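Local coordinates for protein alpha-L-rhamnosidase (Streptomyces avermitilis, PDB 3W5M) that hydrolyses terminal non-reducing alpha-L-rhamnose residues from alpha-L-rhamnosides such as citrus flavonoids and gum arabic, at residues W347-K352 against H391-R396; R351-Y356 against L668-T673. All coordinates share one frame; numbering follows the deposited sequence.

Both contacts start from the same run of chain, the loop that leads into strand 353-360, and their centres are 10 Å apart. Contact 1 stays within the alpha-L-rhamnosidase N-terminal domain, pairing residues 347-352 with a loop 39 residues further on, just before strand 398-407. Contact 2 reaches across 312 residues to helix 658-671 of the (alpha/alpha)6-barrel catalytic domain. Arg351 and Lys352 lie in both ranges, but Arg351 works in contact 1 and Lys352 in contact 2. Thr348 OG1 lies 2.7 Å from Arg353 O, probably a hydrogen bond. Residues 347-353 therefore pack on Tyr393 of their own domain and are also fastened to Asp670 of the catalytic one.

Contact 1. Residues W347-K352 against H391-R396; sequences WTDYRK and HQYGER
Tyr393 enters the curve of residues 347-352 ring first. Over one face stands the edge of the Tyr350 ring, with Tyr350 CD2 3.6 Å from Tyr393 CD1; planes 85° apart define a T-shaped stack. At the far end of Tyr393, Trp347 NE1 donates to Tyr393 OH over 3.0 Å with an N-H...O angle of 159°, and the oxygen lies close to the indole plane. The indole N-H faces the hydroxyl because chi1 of Trp347 (-172°) sets CG opposite the backbone N. The three rings form an aromatic cluster in which Tyr393 meets the other two. A water 2.6 Å from Tyr393 OH accepts from Arg351 NH2, giving the phenol oxygen a second partner. Along the ring's rim, Asp349 OD1 comes to 3.6 Å from Tyr393 CE2.

Arg351 in turn positions that carboxylate. Asp349 OD1 accepts from Arg351 N, which makes an Asx turn, and from Arg351 NE at 2.9 Å in a salt bridge; the two donors arrive from opposite faces of the carboxylate plane. The bend at chi3 of Arg351 folds its guanidinium back to this oxygen. Thr348 O sits over the centre of the Tyr350 ring, while Tyr350 OH is hydrogen-bonded to Gly346 O.

The Trp347 side chain is about 8 Å from that of Asp630, a rhamnose-binding residue. Loop 391-396 lies between helix 379-382 and strand 398-407, with Tyr393 touching Tyr381 of that helix. Trp380 of the same helix stacks on Trp347 and touches Tyr350, and Thr348 packs on Lys663 and Asp667 of helix 658-671.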
# COMPACT_ATOMS: atom_id res chain seq x y z
N TRP A 347 5.25 4.49 -4.64
CA TRP A 347 5.93 5.24 -3.60
C TRP A 347 7.29 4.59 -3.30
O TRP A 347 7.36 3.42 -2.92
CB TRP A 347 5.11 5.19 -2.31
CG TRP A 347 5.60 6.07 -1.20
CD1 TRP A 347 6.58 7.01 -1.24
CD2 TRP A 347 5.02 6.14 0.11
NE1 TRP A 347 6.68 7.65 -0.02
CE2 TRP A 347 5.75 7.12 0.83
CE3 TRP A 347 4.00 5.43 0.76
CZ2 TRP A 347 5.46 7.43 2.17
CZ3 TRP A 347 3.69 5.75 2.07
CH2 TRP A 347 4.43 6.73 2.77
N THR A 348 8.33 5.37 -3.54
CA THR A 348 9.68 5.07 -3.06
C THR A 348 10.24 6.32 -2.38
O THR A 348 9.63 7.41 -2.46
CB THR A 348 10.62 4.61 -4.19
OG1 THR A 348 10.57 5.55 -5.28
CG2 THR A 348 10.23 3.19 -4.69
N ASP A 349 11.39 6.21 -1.70
CA ASP A 349 12.05 7.45 -1.27
C ASP A 349 12.63 8.15 -2.51
O ASP A 349 13.74 7.79 -2.99
CB ASP A 349 13.14 7.18 -0.21
CG ASP A 349 13.95 8.45 0.15
OD1 ASP A 349 13.73 9.55 -0.41
OD2 ASP A 349 14.86 8.34 1.00
N TYR A 350 11.90 9.14 -3.03
CA TYR A 350 12.24 9.75 -4.32
C TYR A 350 13.61 10.45 -4.39
O TYR A 350 14.11 10.74 -5.47
CB TYR A 350 11.15 10.72 -4.75
CG TYR A 350 9.79 10.07 -4.85
CD1 TYR A 350 9.49 9.16 -5.86
CD2 TYR A 350 8.79 10.37 -3.90
CE1 TYR A 350 8.21 8.56 -5.93
CE2 TYR A 350 7.55 9.77 -3.96
CZ TYR A 350 7.25 8.89 -5.00
OH TYR A 350 5.98 8.33 -5.03
N ARG A 351 14.19 10.73 -3.24
CA ARG A 351 15.56 11.27 -3.19
C ARG A 351 16.54 10.17 -3.62
O ARG A 351 17.55 10.45 -4.27
CB ARG A 351 15.90 11.71 -1.78
CG ARG A 351 15.11 12.90 -1.25
CD ARG A 351 15.15 12.99 0.27
NE ARG A 351 14.28 12.01 0.94
CZ ARG A 351 14.16 11.89 2.26
NH1 ARG A 351 14.85 12.70 3.06
NH2 ARG A 351 13.34 10.97 2.79
N LYS A 352 16.25 8.92 -3.26
CA LYS A 352 17.15 7.81 -3.54
C LYS A 352 16.82 7.06 -4.82
O LYS A 352 17.74 6.65 -5.54
CB LYS A 352 17.20 6.84 -2.35
CG LYS A 352 17.80 7.52 -1.12
CD LYS A 352 18.12 6.53 -0.02
CE LYS A 352 18.85 7.22 1.11
NZ LYS A 352 19.35 6.19 2.06
N HIS A 391 3.76 18.09 0.32
CA HIS A 391 5.13 18.51 -0.03
C HIS A 391 6.20 17.75 0.74
O HIS A 391 7.20 18.34 1.16
CB HIS A 391 5.29 20.02 0.15
CG HIS A 391 4.25 20.81 -0.57
ND1 HIS A 391 3.79 22.03 -0.12
CD2 HIS A 391 3.54 20.53 -1.69
CE1 HIS A 391 2.86 22.48 -0.95
NE2 HIS A 391 2.69 21.58 -1.91
N GLN A 392 6.00 16.45 0.95
CA GLN A 392 7.02 15.64 1.64
C GLN A 392 8.33 15.56 0.86
O GLN A 392 9.40 15.57 1.45
CB GLN A 392 6.49 14.24 1.97
CG GLN A 392 5.27 14.22 2.89
CD GLN A 392 5.53 14.89 4.22
OE1 GLN A 392 6.62 14.74 4.80
NE2 GLN A 392 4.54 15.60 4.74
N TYR A 393 8.27 15.52 -0.47
CA TYR A 393 9.48 15.38 -1.28
C TYR A 393 9.73 16.57 -2.20
O TYR A 393 10.87 16.81 -2.65
CB TYR A 393 9.45 14.08 -2.10
CG TYR A 393 9.33 12.80 -1.28
CD1 TYR A 393 8.10 12.29 -0.94
CD2 TYR A 393 10.47 12.12 -0.85
CE1 TYR A 393 7.98 11.12 -0.21
CE2 TYR A 393 10.38 10.96 -0.10
CZ TYR A 393 9.14 10.45 0.22
OH TYR A 393 9.03 9.29 0.95
N GLY A 394 8.67 17.28 -2.54
CA GLY A 394 8.78 18.42 -3.46
C GLY A 394 7.44 19.12 -3.54
O GLY A 394 6.44 18.64 -2.96
N GLU A 395 7.41 20.22 -4.27
CA GLU A 395 6.21 21.09 -4.28
C GLU A 395 5.32 20.88 -5.49
O GLU A 395 4.12 21.15 -5.42
CB GLU A 395 6.61 22.57 -4.32
CG GLU A 395 7.60 23.01 -3.25
CD GLU A 395 6.92 23.45 -1.97
OE1 GLU A 395 5.86 24.11 -2.04
OE2 GLU A 395 7.45 23.15 -0.88
N ARG A 396 5.92 20.46 -6.60
CA ARG A 396 5.20 20.36 -7.88
C ARG A 396 5.52 19.03 -8.50
O ARG A 396 6.70 18.60 -8.49
CB ARG A 396 5.67 21.44 -8.86
CG ARG A 396 5.24 22.85 -8.50
CD ARG A 396 6.08 23.89 -9.23
NE ARG A 396 6.58 24.88 -8.29
CZ ARG A 396 7.73 24.77 -7.63
NH1 ARG A 396 8.51 23.71 -7.81
NH2 ARG A 396 8.12 25.72 -6.78
O HOH W 1 11.17 8.78 2.38

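Contact 2. Residues R351-Y356 against L668-T673; sequences RKRVQY and LRDAQT
The Arg353 guanidinium and the Asp670 carboxylate meet edge to edge, their planes only 13° apart. Arg353 NE donates to Asp670 OD2 over 2.8 Å at 173°, and Arg353 NH2 to Asp670 OD1 over 3.0 Å at 169°. Each oxygen uses its syn lone pair and lies within a few degrees of the guanidinium plane, the signature of a side-on, two-pronged salt bridge. Such a grip fixes the rotation of both flat groups. The bend at chi3 of Arg353 turns its NE edge to the acid. A leucine in place of Arg353 has neither donor, and the Asp670 carboxylate would probably lose its charge partner and be free to turn.

Lys352 NZ donates a hydrogen bond to the backbone oxygen Asp670 O over 2.6 Å, in the carbonyl plane and on a lone pair. The lysine chain, extended beyond CG, runs past the aspartate in the opposite direction, bringing Lys352 CD to 3.9 Å from Asp670 CB. Since Asp670 lies near the C-terminal end of its helix, the ammonium group probably also gains from the partial negative charge of that end.

The contact joins residues 352-353, by strand 353-360 in a mixed sheet between strands 316-326 and 471-474, to helix 658-671 of the catalytic domain, away from the annotated sites. Arg353 also touches Gln471 of strand 471-474, while Arg669, next to Asp670, packs against helix 713-732.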
# COMPACT_ATOMS: atom_id res chain seq x y z
N ARG A 351 14.19 10.73 -3.24
CA ARG A 351 15.56 11.27 -3.19
C ARG A 351 16.54 10.17 -3.62
O ARG A 351 17.55 10.45 -4.27
CB ARG A 351 15.90 11.71 -1.78
CG ARG A 351 15.11 12.90 -1.25
CD ARG A 351 15.15 12.99 0.27
NE ARG A 351 14.28 12.01 0.94
CZ ARG A 351 14.16 11.89 2.26
NH1 ARG A 351 14.85 12.70 3.06
NH2 ARG A 351 13.34 10.97 2.79
N LYS A 352 16.25 8.92 -3.26
CA LYS A 352 17.15 7.81 -3.54
C LYS A 352 16.82 7.06 -4.82
O LYS A 352 17.74 6.65 -5.54
CB LYS A 352 17.20 6.84 -2.35
CG LYS A 352 17.80 7.52 -1.12
CD LYS A 352 18.12 6.53 -0.02
CE LYS A 352 18.85 7.22 1.11
NZ LYS A 352 19.35 6.19 2.06
N ARG A 353 15.53 6.88 -5.11
CA ARG A 353 15.16 6.14 -6.31
C ARG A 353 13.73 6.47 -6.72
O ARG A 353 12.88 6.84 -5.87
CB ARG A 353 15.33 4.62 -6.11
CG ARG A 353 14.28 4.00 -5.19
CD ARG A 353 14.54 2.53 -4.87
NE ARG A 353 15.75 2.40 -4.04
CZ ARG A 353 16.88 1.85 -4.46
NH1 ARG A 353 16.97 1.32 -5.69
NH2 ARG A 353 17.94 1.82 -3.64
N VAL A 354 13.49 6.40 -8.02
CA VAL A 354 12.13 6.43 -8.54
C VAL A 354 12.01 5.22 -9.48
O VAL A 354 12.96 4.86 -10.16
CB VAL A 354 11.77 7.77 -9.21
CG1 VAL A 354 12.54 7.99 -10.51
CG2 VAL A 354 10.25 7.90 -9.42
N GLN A 355 10.83 4.61 -9.54
CA GLN A 355 10.65 3.42 -10.37
C GLN A 355 10.00 3.85 -11.70
O GLN A 355 9.15 4.71 -11.69
CB GLN A 355 9.78 2.39 -9.64
CG GLN A 355 10.47 1.87 -8.39
CD GLN A 355 9.93 0.53 -7.90
OE1 GLN A 355 10.61 -0.52 -7.99
NE2 GLN A 355 8.74 0.56 -7.39
N TYR A 356 10.44 3.28 -12.82
CA TYR A 356 9.81 3.59 -14.13
C TYR A 356 9.08 2.36 -14.68
O TYR A 356 9.33 1.19 -14.27
CB TYR A 356 10.84 4.12 -15.17
CG TYR A 356 11.77 3.07 -15.73
CD1 TYR A 356 11.38 2.25 -16.81
CD2 TYR A 356 13.04 2.87 -15.18
CE1 TYR A 356 12.23 1.27 -17.32
CE2 TYR A 356 13.91 1.92 -15.70
CZ TYR A 356 13.51 1.12 -16.76
OH TYR A 356 14.32 0.14 -17.28
N LEU A 668 13.07 -0.29 2.96
CA LEU A 668 13.47 -0.35 4.36
C LEU A 668 14.96 -0.09 4.53
O LEU A 668 15.37 0.72 5.38
CB LEU A 668 13.10 -1.69 4.96
CG LEU A 668 13.42 -1.84 6.45
CD1 LEU A 668 12.54 -0.93 7.31
CD2 LEU A 668 13.25 -3.30 6.82
N ARG A 669 15.78 -0.76 3.72
CA ARG A 669 17.22 -0.47 3.68
C ARG A 669 17.58 0.93 3.24
O ARG A 669 18.55 1.49 3.76
CB ARG A 669 18.00 -1.53 2.89
CG ARG A 669 18.03 -2.87 3.61
CD ARG A 669 18.88 -3.92 2.91
NE ARG A 669 18.37 -4.21 1.56
CZ ARG A 669 17.54 -5.20 1.28
NH1 ARG A 669 17.08 -6.03 2.23
NH2 ARG A 669 17.19 -5.40 0.01
N ASP A 670 16.80 1.54 2.36
CA ASP A 670 17.04 2.93 1.97
C ASP A 670 16.84 3.85 3.17
O ASP A 670 17.40 4.95 3.20
CB ASP A 670 16.01 3.44 0.93
CG ASP A 670 16.37 3.10 -0.50
OD1 ASP A 670 17.51 2.69 -0.80
OD2 ASP A 670 15.46 3.26 -1.37
N ALA A 671 16.00 3.43 4.12
CA ALA A 671 15.65 4.26 5.29
C ALA A 671 16.51 3.97 6.53
O ALA A 671 16.46 4.73 7.52
CB ALA A 671 14.18 4.12 5.65
N GLN A 672 17.28 2.89 6.48
CA GLN A 672 18.06 2.48 7.68
C GLN A 672 18.98 3.63 8.10
O GLN A 672 19.65 4.26 7.25
CB GLN A 672 18.83 1.18 7.42
CG GLN A 672 19.43 0.52 8.67
CD GLN A 672 20.05 -0.84 8.37
OE1 GLN A 672 20.19 -1.21 7.22
NE2 GLN A 672 20.39 -1.61 9.41
N THR A 673 19.02 3.94 9.40
CA THR A 673 19.76 5.14 9.81
C THR A 673 21.25 4.85 9.75
O THR A 673 21.66 3.69 9.67
CB THR A 673 19.42 5.59 11.22
OG1 THR A 673 20.00 4.66 12.16
CG2 THR A 673 17.91 5.70 11.39